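Local coordinates for protein phytochromobilin synthase (Solanum lycopersicum, PDB 6KME) that probably reduces biliverdin IX alpha, which it binds in a pocket, to phytochromobilin, the chromophore of plant phytochromes, with electrons from ferredoxin, at residues L153-Y157 with S196-Y201. The protein carries 1 engineered substitution. Sequence-based numbering, arbitrary orientation.
Sequences LGLKY and SAFKDY
Tyr157 reaches from helix 151-160 to Asp200 on helix 188-211, joining two antiparallel helices that pack on one face of the central antiparallel sheet in the alpha/beta/alpha sandwich of ferredoxin-dependent bilin reductases. The two short segments run at 178° with their axes 11.2 Å apart, a wide spacing filled by large side chains. In knobs-into-holes fashion, Tyr157 is the knob, seated among Ser196, Ala197, Asp200 and Tyr201.

The polar part gathers on one carboxylate oxygen. Tyr157 OH donates to Asp200 OD2 over 2.6 Å, arriving from above the carboxylate plane, with ring and carboxylate turned 61° apart. Lys156, its chain fully extended from a CG anti to the backbone N (chi1 -179°), brings NZ to within 3.4 Å of the same OD2 in a salt bridge whose hydrogen bond is weak, on the solvent-exposed side. This neighbouring ammonium probably favours the charged carboxylate.

Apolar contacts lie deeper. Ala197 CB stands over one face of the Tyr157 ring, 3.8 Å from its centroid, a CH-pi contact; within its own helix, Lys156 CG lies over the opposite face. Tyr157 CD2 meets the edge of the Tyr201 ring at CE1 (3.9 Å), each tyrosine pointing toward the other's helix. A phenylalanine in place of Tyr157 would probably keep much of this ring packing but leave Asp200 OD2 with the lysine salt bridge alone across this contact.

Leu153 completes the apolar layer: CD2 lies over the Tyr201 face, while CG packs 3.6 Å from Tyr201 CE1. Beneath the helices, Ile180 of the edge strand touches Tyr157, Ala197 and Tyr201. Tyr201 OH, hydrogen-bonded to Ile178 O, ends 3.4 Å from Gly154 CA.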
loop_
_atom_site.group_PDB
_atom_site.type_symbol
_atom_site.label_atom_id
_atom_site.label_comp_id
_atom_site.label_asym_id
_atom_site.label_seq_id
_atom_site.Cartn_x
_atom_site.Cartn_y
_atom_site.Cartn_z
ATOM N N LEU A 153 0.389 -7.938 17.401
ATOM C CA LEU A 153 1.124 -6.826 16.802
ATOM C C LEU A 153 0.184 -5.667 16.468
ATOM O O LEU A 153 0.469 -4.508 16.787
ATOM C CB LEU A 153 1.873 -7.288 15.551
ATOM C CG LEU A 153 2.482 -6.201 14.645
ATOM C CD1 LEU A 153 3.580 -5.404 15.343
ATOM C CD2 LEU A 153 3.007 -6.812 13.344
ATOM N N GLY A 154 -0.947 -5.962 15.820
ATOM C CA GLY A 154 -1.903 -4.912 15.522
ATOM C C GLY A 154 -2.444 -4.246 16.770
ATOM O O GLY A 154 -2.701 -3.035 16.770
ATOM N N LEU A 155 -2.619 -5.017 17.850
ATOM C CA LEU A 155 -3.123 -4.448 19.093
ATOM C C LEU A 155 -2.106 -3.495 19.715
ATOM O O LEU A 155 -2.482 -2.462 20.284
ATOM C CB LEU A 155 -3.490 -5.572 20.063
ATOM C CG LEU A 155 -4.456 -5.229 21.193
ATOM C CD1 LEU A 155 -5.751 -4.669 20.637
ATOM C CD2 LEU A 155 -4.718 -6.462 22.038
ATOM N N LYS A 156 -0.816 -3.816 19.604
ATOM C CA LYS A 156 0.231 -2.964 20.169
ATOM C C LYS A 156 0.155 -1.547 19.618
ATOM O O LYS A 156 0.231 -0.569 20.371
ATOM C CB LYS A 156 1.606 -3.568 19.882
ATOM C CG LYS A 156 2.782 -2.776 20.434
ATOM C CD LYS A 156 4.101 -3.377 19.956
ATOM C CE LYS A 156 5.298 -2.824 20.722
ATOM N NZ LYS A 156 6.584 -3.306 20.133
ATOM N N TYR A 157 0.008 -1.408 18.302
ATOM C CA TYR A 157 0.074 -0.082 17.701
ATOM C C TYR A 157 -1.284 0.589 17.555
ATOM O O TYR A 157 -1.344 1.823 17.487
ATOM C CB TYR A 157 0.781 -0.165 16.351
ATOM C CG TYR A 157 2.260 -0.360 16.553
ATOM C CD1 TYR A 157 3.054 0.701 16.959
ATOM C CD2 TYR A 157 2.851 -1.607 16.397
ATOM C CE1 TYR A 157 4.396 0.541 17.176
ATOM C CE2 TYR A 157 4.203 -1.780 16.608
ATOM C CZ TYR A 157 4.968 -0.697 16.998
ATOM O OH TYR A 157 6.309 -0.839 17.222
ATOM N N SER A 196 8.912 2.908 14.625
ATOM C CA SER A 196 8.907 1.586 15.255
ATOM C C SER A 196 7.857 0.676 14.628
ATOM O O SER A 196 8.092 -0.526 14.454
ATOM C CB SER A 196 8.660 1.719 16.758
ATOM O OG SER A 196 9.714 2.424 17.393
ATOM N N ALA A 197 6.690 1.235 14.283
ATOM C CA ALA A 197 5.616 0.461 13.662
ATOM C C ALA A 197 6.013 -0.029 12.272
ATOM O O ALA A 197 5.784 -1.195 11.932
ATOM C CB ALA A 197 4.333 1.301 13.584
ATOM N N PHE A 198 6.561 0.863 11.439
ATOM C CA PHE A 198 7.025 0.461 10.112
ATOM C C PHE A 198 7.993 -0.710 10.214
ATOM O O PHE A 198 7.873 -1.695 9.477
ATOM C CB PHE A 198 7.691 1.643 9.393
ATOM C CG PHE A 198 8.254 1.300 8.034
ATOM C CD1 PHE A 198 9.530 0.759 7.908
ATOM C CD2 PHE A 198 7.507 1.528 6.880
ATOM C CE1 PHE A 198 10.058 0.436 6.655
ATOM C CE2 PHE A 198 8.017 1.214 5.623
ATOM C CZ PHE A 198 9.301 0.668 5.509
ATOM N N LYS A 199 8.960 -0.616 11.129
ATOM C CA LYS A 199 9.984 -1.654 11.247
ATOM C C LYS A 199 9.390 -2.972 11.745
ATOM O O LYS A 199 9.682 -4.045 11.194
ATOM C CB LYS A 199 11.101 -1.171 12.173
ATOM C CG LYS A 199 11.884 0.014 11.614
ATOM C CD LYS A 199 12.869 0.547 12.633
ATOM C CE LYS A 199 13.501 1.848 12.177
ATOM N NZ LYS A 199 14.545 2.275 13.147
ATOM N N ASP A 200 8.543 -2.906 12.781
ATOM C CA ASP A 200 7.868 -4.096 13.294
ATOM C C ASP A 200 6.992 -4.756 12.235
ATOM O O ASP A 200 7.004 -5.988 12.089
ATOM C CB ASP A 200 7.025 -3.724 14.514
ATOM C CG ASP A 200 7.854 -3.621 15.777
ATOM O OD1 ASP A 200 9.052 -3.973 15.712
ATOM O OD2 ASP A 200 7.319 -3.198 16.826
ATOM N N TYR A 201 6.211 -3.957 11.503
ATOM C CA TYR A 201 5.333 -4.491 10.462
ATOM C C TYR A 201 6.144 -5.057 9.299
ATOM O O TYR A 201 5.797 -6.111 8.745
ATOM C CB TYR A 201 4.362 -3.401 9.965
ATOM C CG TYR A 201 3.059 -3.303 10.768
ATOM C CD1 TYR A 201 3.084 -3.162 12.156
ATOM C CD2 TYR A 201 1.819 -3.356 10.138
ATOM C CE1 TYR A 201 1.897 -3.082 12.905
ATOM C CE2 TYR A 201 0.614 -3.271 10.885
ATOM C CZ TYR A 201 0.671 -3.144 12.264
ATOM O OH TYR A 201 -0.490 -3.065 13.009
#